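Local coordinates for hydrolase, isochorismatase family (Pseudomonas putida, PDB 4L07), which hydrolyses the amide of maleamate, presumably to maleate and ammonia, as a member of the isochorismatase family of amide hydrolases, at residues D173-K176 and G177-E180; V164-A168 and D169-D173; I70-H73 and P74-P78. One frame throughout, in Å; residues are numbered along the deposited sequence.

Interaction 1 (D173-K176 and G177-E180); sequences DRAK and GPHE. With SO4 (sulfate ion), chain C.
K176 and E180 meet across the first turn of helix 176-189, the helix that follows strand 163-172 in the alpha/beta fold of the isochorismatase family. The amide N of E180 donates to K176 O at 2.8 Å in a nearly straight bond (169°). Their side chains pass at a slant, touching where K176 CG comes within 3.9 Å of E180 CG. Beyond that the lysine runs on extended while the glutamate folds at its second torsion, and the two charges stay apart, with no salt bridge between them.

A175 occupies the N-cap. P178 leans its ring on it, CD lying 3.9 Å from A175 CB, and a proline is at ease in a first turn, where an amide hydrogen is not required. H179 has CG anti to the backbone N (chi1 172°), which sets ND1 4.2 Å from D173 CB and lets that nitrogen bond to T146 OG1. Its CB packs on D173 CB at 3.8 Å.

One shell further out, D173 OD1 accepts R174 N at 2.6 Å on the anti side of the carboxylate, and D173 OD2 is bonded to S147 OG. The extended chain of R174 leads away from the helix and ends at a sulfate, probably from the crystallisation liquor, which is also hydrogen-bonded to T145 OG1 and C149 N and, from the second subunit, to K189 NZ; the site may mark a place suited to anions. Both NH1 and NH2 of R174 grip the single oxygen O1 of the sulfate, each at 2.8 Å, near the guanidinium plane.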
loop_
_atom_site.group_PDB
_atom_site.type_symbol
_atom_site.label_atom_id
_atom_site.label_comp_id
_atom_site.label_asym_id
_atom_site.label_seq_id
_atom_site.Cartn_x
_atom_site.Cartn_y
_atom_site.Cartn_z
ATOM N N ASP A 173 15.298 12.654 19.259
ATOM C CA ASP A 173 16.233 11.772 18.568
ATOM C C ASP A 173 17.424 11.402 19.459
ATOM O O ASP A 173 17.588 11.956 20.565
ATOM C CB ASP A 173 16.704 12.421 17.258
ATOM C CG ASP A 173 17.045 11.396 16.186
ATOM O OD1 ASP A 173 17.454 10.267 16.536
ATOM O OD2 ASP A 173 16.906 11.723 14.986
ATOM N N ARG A 174 18.238 10.468 18.972
ATOM C CA ARG A 174 19.400 9.937 19.691
ATOM C C ARG A 174 20.606 10.851 19.629
ATOM O O ARG A 174 21.510 10.738 20.453
ATOM C CB ARG A 174 19.796 8.573 19.126
ATOM C CG ARG A 174 18.750 7.520 19.391
ATOM C CD ARG A 174 19.086 6.164 18.812
ATOM N NE ARG A 174 17.962 5.275 19.073
ATOM C CZ ARG A 174 16.933 5.102 18.250
ATOM N NH1 ARG A 174 16.894 5.739 17.080
ATOM N NH2 ARG A 174 15.943 4.289 18.600
ATOM N N ALA A 175 20.622 11.733 18.635
ATOM C CA ALA A 175 21.741 12.646 18.402
ATOM C C ALA A 175 21.262 13.850 17.615
ATOM O O ALA A 175 20.289 13.759 16.860
ATOM C CB ALA A 175 22.865 11.937 17.656
ATOM N N LYS A 176 21.950 14.974 17.798
ATOM C CA LYS A 176 21.579 16.240 17.174
ATOM C C LYS A 176 21.724 16.215 15.647
ATOM O O LYS A 176 20.872 16.747 14.934
ATOM C CB LYS A 176 22.426 17.367 17.772
ATOM C CG LYS A 176 22.074 18.772 17.319
ATOM C CD LYS A 176 22.940 19.782 18.066
ATOM C CE LYS A 176 22.859 21.171 17.456
ATOM N NZ LYS A 176 23.785 22.103 18.161
ATOM N N GLY A 177 22.805 15.604 15.162
ATOM C CA GLY A 177 23.112 15.558 13.721
ATOM C C GLY A 177 21.978 15.035 12.847
ATOM O O GLY A 177 21.459 15.770 12.008
ATOM N N PRO A 178 21.581 13.765 13.051
ATOM C CA PRO A 178 20.474 13.178 12.288
ATOM C C PRO A 178 19.153 13.933 12.488
ATOM O O PRO A 178 18.350 14.032 11.551
ATOM C CB PRO A 178 20.378 11.759 12.858
ATOM C CG PRO A 178 21.754 11.456 13.344
ATOM C CD PRO A 178 22.260 12.759 13.889
ATOM N N HIS A 179 18.943 14.463 13.693
ATOM C CA HIS A 179 17.758 15.266 14.015
ATOM C C HIS A 179 17.689 16.482 13.120
ATOM O O HIS A 179 16.682 16.707 12.432
ATOM C CB HIS A 179 17.801 15.639 15.505
ATOM C CG HIS A 179 16.746 16.630 15.939
ATOM N ND1 HIS A 179 15.478 16.269 16.222
ATOM C CD2 HIS A 179 16.828 18.003 16.176
ATOM C CE1 HIS A 179 14.780 17.355 16.604
ATOM N NE2 HIS A 179 15.610 18.415 16.579
ATOM N N GLU A 180 18.775 17.253 13.091
ATOM C CA GLU A 180 18.858 18.465 12.268
ATOM C C GLU A 180 18.754 18.172 10.771
ATOM O O GLU A 180 18.077 18.896 10.038
ATOM C CB GLU A 180 20.154 19.231 12.564
ATOM C CG GLU A 180 20.260 19.784 13.981
ATOM C CD GLU A 180 19.244 20.872 14.283
ATOM O OE1 GLU A 180 18.786 20.948 15.444
ATOM O OE2 GLU A 180 18.900 21.653 13.365
HETATM S S SO4 C . 13.615 4.943 15.083
HETATM O O1 SO4 C . 14.294 4.940 16.406
HETATM O O2 SO4 C . 12.885 6.200 14.878
HETATM O O3 SO4 C . 14.630 4.808 14.016
HETATM O O4 SO4 C . 12.668 3.797 14.980
#

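Interaction 2 (V164-A168 and D169-D173); sequences VLVPA and DCCAD
A168 O is held by the amide of C171, whose N lies 3.2 Å away, and by a water 2.8 Å off that also reaches C171 O. This water has more acceptors around it than protons to offer, so its bonds are probably shared. With the bond from C170 N to P167 O (2.9 Å), the C171 amide makes two successive i to i+3 links, a short 3-10 turn that interrupts strand 163-172.

Side chains pack around this kink. With SG anti to the carbonyl carbon (chi1 -64°), the C171 sulfur swings back over the strand to V166 CG2, 3.5 Å away, while C170 SG rests against the pyrrolidine ring of P167, 3.8 Å from CG. The D169 carboxylate approaches the same proline, with OD2 3.8 Å from P167 CB, and its OD1 is bonded to S196 OG.

The turn follows the paired part of strand 163-172, which ends one beta-alpha-beta unit (138-144, 146-159, 163-172) and begins the next (163-172, 176-189, 192-194). Before the turn, the strand pairs through L165 with V139 and V141 of strand 138-144, and through V166 with D192 and T194 of strand 192-194. At the turn, C170 packs on R50, T51 and I54 of helix 45-60, and C171 on T146 at the start of helix 146-159.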
loop_
_atom_site.group_PDB
_atom_site.type_symbol
_atom_site.label_atom_id
_atom_site.label_comp_id
_atom_site.label_asym_id
_atom_site.label_seq_id
_atom_site.Cartn_x
_atom_site.Cartn_y
_atom_site.Cartn_z
ATOM N N VAL A 164 1.412 18.476 5.788
ATOM C CA VAL A 164 2.157 18.054 6.969
ATOM C C VAL A 164 2.806 19.206 7.723
ATOM O O VAL A 164 3.510 20.040 7.132
ATOM C CB VAL A 164 3.252 17.022 6.612
ATOM C CG1 VAL A 164 4.021 16.588 7.853
ATOM C CG2 VAL A 164 2.638 15.800 5.957
ATOM N N LEU A 165 2.577 19.219 9.034
ATOM C CA LEU A 165 3.243 20.143 9.948
ATOM C C LEU A 165 4.033 19.355 10.988
ATOM O O LEU A 165 3.540 18.365 11.536
ATOM C CB LEU A 165 2.206 21.031 10.650
ATOM C CG LEU A 165 1.183 21.769 9.771
ATOM C CD1 LEU A 165 0.168 22.507 10.637
ATOM C CD2 LEU A 165 1.870 22.746 8.818
ATOM N N VAL A 166 5.258 19.794 11.263
ATOM C CA VAL A 166 6.098 19.123 12.243
ATOM C C VAL A 166 6.636 20.104 13.295
ATOM O O VAL A 166 7.518 20.909 12.997
ATOM C CB VAL A 166 7.233 18.303 11.569
ATOM C CG1 VAL A 166 8.021 19.149 10.592
ATOM C CG2 VAL A 166 8.158 17.672 12.601
ATOM N N PRO A 167 6.083 20.049 14.520
ATOM C CA PRO A 167 6.647 20.853 15.609
ATOM C C PRO A 167 7.957 20.244 16.093
ATOM O O PRO A 167 7.964 19.172 16.700
ATOM C CB PRO A 167 5.567 20.795 16.697
ATOM C CG PRO A 167 4.769 19.571 16.398
ATOM C CD PRO A 167 4.828 19.381 14.910
ATOM N N ALA A 168 9.058 20.936 15.811
ATOM C CA ALA A 168 10.406 20.439 16.089
ATOM C C ALA A 168 10.614 20.111 17.565
ATOM O O ALA A 168 11.315 19.153 17.904
ATOM C CB ALA A 168 11.447 21.446 15.611
ATOM N N ASP A 169 9.980 20.896 18.435
ATOM C CA ASP A 169 10.094 20.695 19.880
ATOM C C ASP A 169 9.252 19.524 20.402
ATOM O O ASP A 169 9.169 19.307 21.610
ATOM C CB ASP A 169 9.791 21.998 20.647
ATOM C CG ASP A 169 8.374 22.504 20.432
ATOM O OD1 ASP A 169 7.843 23.173 21.346
ATOM O OD2 ASP A 169 7.784 22.250 19.362
ATOM N N CYS A 170 8.641 18.771 19.483
ATOM C CA CYS A 170 7.885 17.557 19.810
ATOM C C CYS A 170 8.542 16.301 19.235
ATOM O O CYS A 170 8.007 15.190 19.348
ATOM C CB CYS A 170 6.469 17.663 19.254
ATOM S SG CYS A 170 5.472 18.914 20.070
ATOM N N CYS A 171 9.704 16.492 18.623
ATOM C CA CYS A 171 10.432 15.415 17.979
ATOM C C CYS A 171 11.721 15.140 18.741
ATOM O O CYS A 171 12.520 16.052 18.962
ATOM C CB CYS A 171 10.719 15.791 16.525
ATOM S SG CYS A 171 9.228 15.972 15.510
ATOM N N ALA A 172 11.909 13.888 19.150
ATOM C CA ALA A 172 13.100 13.477 19.898
ATOM C C ALA A 172 13.991 12.582 19.037
ATOM O O ALA A 172 13.503 11.840 18.183
ATOM C CB ALA A 172 12.694 12.760 21.177
ATOM N N ASP A 173 15.298 12.654 19.259
ATOM C CA ASP A 173 16.233 11.772 18.568
ATOM C C ASP A 173 17.424 11.402 19.459
ATOM O O ASP A 173 17.588 11.956 20.565
ATOM C CB ASP A 173 16.704 12.421 17.258
ATOM C CG ASP A 173 17.045 11.396 16.186
ATOM O OD1 ASP A 173 17.454 10.267 16.536
ATOM O OD2 ASP A 173 16.906 11.723 14.986
HETATM O O HOH W 1 13.201 18.685 19.926
#

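Interaction 3 (I70-H73 and P74-P78); sequences IAYH and PGEIP
H73 and E76 grip each other twice around a turn cornered by P74 and G75. H73 N donates to E76 OE2 at 3.0 Å and 164°, meeting the carboxylate on its anti side and 27° out of its plane. In return E76 N donates to H73 O at 2.9 Å, closing a type I beta turn. E76 runs extended beyond CG, which carries its carboxylate back over the turn to the H73 amide.

The packed side centres on Y72. I77 CD1 presses on Y72 CB at 3.6 Å, the two side chains crossing at about a right angle. E76 OE2 stands at the edge of the Y72 ring, near its plane, with ring and carboxylate 72° apart. By contrast P74 is exposed on the outer side, although it also packs on N110 of the third subunit, and H73 lies between these extremes, its ring stacked on that of Y94.

E76 is buried, and its OE2 also forms a salt bridge with K117 NZ, while Y72 OH is bonded to K117 O. With an alanine in place of E76, the H73 amide would probably be left without its side-chain acceptor and K117 without this carboxylate. One carboxylate oxygen thus serves a backbone amide and a lysine together, coupling the turn to the residue just after strand 112-116, and the lysine's positive charge is likely to favour an ionised glutamate.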
loop_
_atom_site.group_PDB
_atom_site.type_symbol
_atom_site.label_atom_id
_atom_site.label_comp_id
_atom_site.label_asym_id
_atom_site.label_seq_id
_atom_site.Cartn_x
_atom_site.Cartn_y
_atom_site.Cartn_z
ATOM N N ILE A 70 5.597 0.391 17.555
ATOM C CA ILE A 70 6.181 -0.765 16.894
ATOM C C ILE A 70 6.095 -1.947 17.863
ATOM O O ILE A 70 6.607 -1.878 18.985
ATOM C CB ILE A 70 7.663 -0.522 16.514
ATOM C CG1 ILE A 70 7.782 0.577 15.441
ATOM C CG2 ILE A 70 8.312 -1.823 16.054
ATOM C CD1 ILE A 70 9.199 1.079 15.206
ATOM N N ALA A 71 5.445 -3.023 17.431
ATOM C CA ALA A 71 5.349 -4.241 18.241
ATOM C C ALA A 71 5.388 -5.480 17.355
ATOM O O ALA A 71 4.772 -5.491 16.286
ATOM C CB ALA A 71 4.072 -4.228 19.067
ATOM N N TYR A 72 6.116 -6.505 17.801
ATOM C CA TYR A 72 6.267 -7.768 17.062
ATOM C C TYR A 72 5.829 -8.998 17.832
ATOM O O TYR A 72 6.017 -9.092 19.044
ATOM C CB TYR A 72 7.722 -8.002 16.657
ATOM C CG TYR A 72 8.309 -6.867 15.879
ATOM C CD1 TYR A 72 7.950 -6.655 14.551
ATOM C CD2 TYR A 72 9.205 -5.986 16.478
ATOM C CE1 TYR A 72 8.476 -5.594 13.833
ATOM C CE2 TYR A 72 9.738 -4.925 15.770
ATOM C CZ TYR A 72 9.372 -4.740 14.447
ATOM O OH TYR A 72 9.888 -3.690 13.736
ATOM N N HIS A 73 5.265 -9.958 17.103
ATOM C CA HIS A 73 5.160 -11.319 17.599
ATOM C C HIS A 73 6.479 -11.984 17.344
ATOM O O HIS A 73 7.141 -11.675 16.347
ATOM C CB HIS A 73 4.046 -12.068 16.877
ATOM C CG HIS A 73 2.685 -11.459 17.071
ATOM N ND1 HIS A 73 2.043 -11.484 18.256
ATOM C CD2 HIS A 73 1.840 -10.806 16.177
ATOM C CE1 HIS A 73 0.852 -10.871 18.128
ATOM N NE2 HIS A 73 0.729 -10.459 16.854
ATOM N N PRO A 74 6.896 -12.905 18.233
ATOM C CA PRO A 74 8.187 -13.586 18.085
ATOM C C PRO A 74 8.428 -14.178 16.689
ATOM O O PRO A 74 9.534 -14.072 16.157
ATOM C CB PRO A 74 8.110 -14.699 19.129
ATOM C CG PRO A 74 7.236 -14.123 20.191
ATOM C CD PRO A 74 6.206 -13.301 19.479
ATOM N N GLY A 75 7.394 -14.773 16.096
ATOM C CA GLY A 75 7.513 -15.402 14.777
ATOM C C GLY A 75 7.774 -14.427 13.634
ATOM O O GLY A 75 8.235 -14.831 12.570
ATOM N N GLU A 76 7.469 -13.150 13.849
ATOM C CA GLU A 76 7.688 -12.122 12.827
ATOM C C GLU A 76 9.152 -11.702 12.715
ATOM O O GLU A 76 9.595 -11.272 11.643
ATOM C CB GLU A 76 6.831 -10.888 13.102
ATOM C CG GLU A 76 5.346 -11.084 12.843
ATOM C CD GLU A 76 4.517 -9.856 13.182
ATOM O OE1 GLU A 76 3.652 -9.487 12.364
ATOM O OE2 GLU A 76 4.726 -9.252 14.258
ATOM N N ILE A 77 9.893 -11.818 13.818
ATOM C CA ILE A 77 11.285 -11.333 13.883
ATOM C C ILE A 77 12.175 -11.842 12.725
ATOM O O ILE A 77 12.790 -11.033 12.021
ATOM C CB ILE A 77 11.940 -11.601 15.272
ATOM C CG1 ILE A 77 11.061 -11.085 16.430
ATOM C CG2 ILE A 77 13.352 -11.031 15.341
ATOM C CD1 ILE A 77 10.971 -9.580 16.571
ATOM N N PRO A 78 12.218 -13.174 12.489
ATOM C CA PRO A 78 13.061 -13.651 11.385
ATOM C C PRO A 78 12.525 -13.340 9.982
ATOM O O PRO A 78 13.257 -13.487 9.002
ATOM C CB PRO A 78 13.131 -15.168 11.617
ATOM C CG PRO A 78 11.918 -15.488 12.419
ATOM C CD PRO A 78 11.668 -14.288 13.285
#

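Overall arrangement
From the N terminus, interaction 3 comes first, closing a turn in the loop between strand 65-70 and helix 82-85 and tying it to the neighbouring strand 112-116. Interaction 2 follows much later, folding strand 163-172 through a short kink, and interaction 1 begins where it ends: D173 belongs to both, and interaction 1 carries the chain from the strand end through the N-cap into the first turn of helix 176-189. These two touch, H179 CE1 packing on C171 O. Interaction 3 lies far off, its centre about 27 Å from that of interaction 1. The three run in series, neither nested nor crossed: interaction 3 follows strand 65-70, while interactions 1 and 2 lie on and after strand 163-172 of the same parallel sheet.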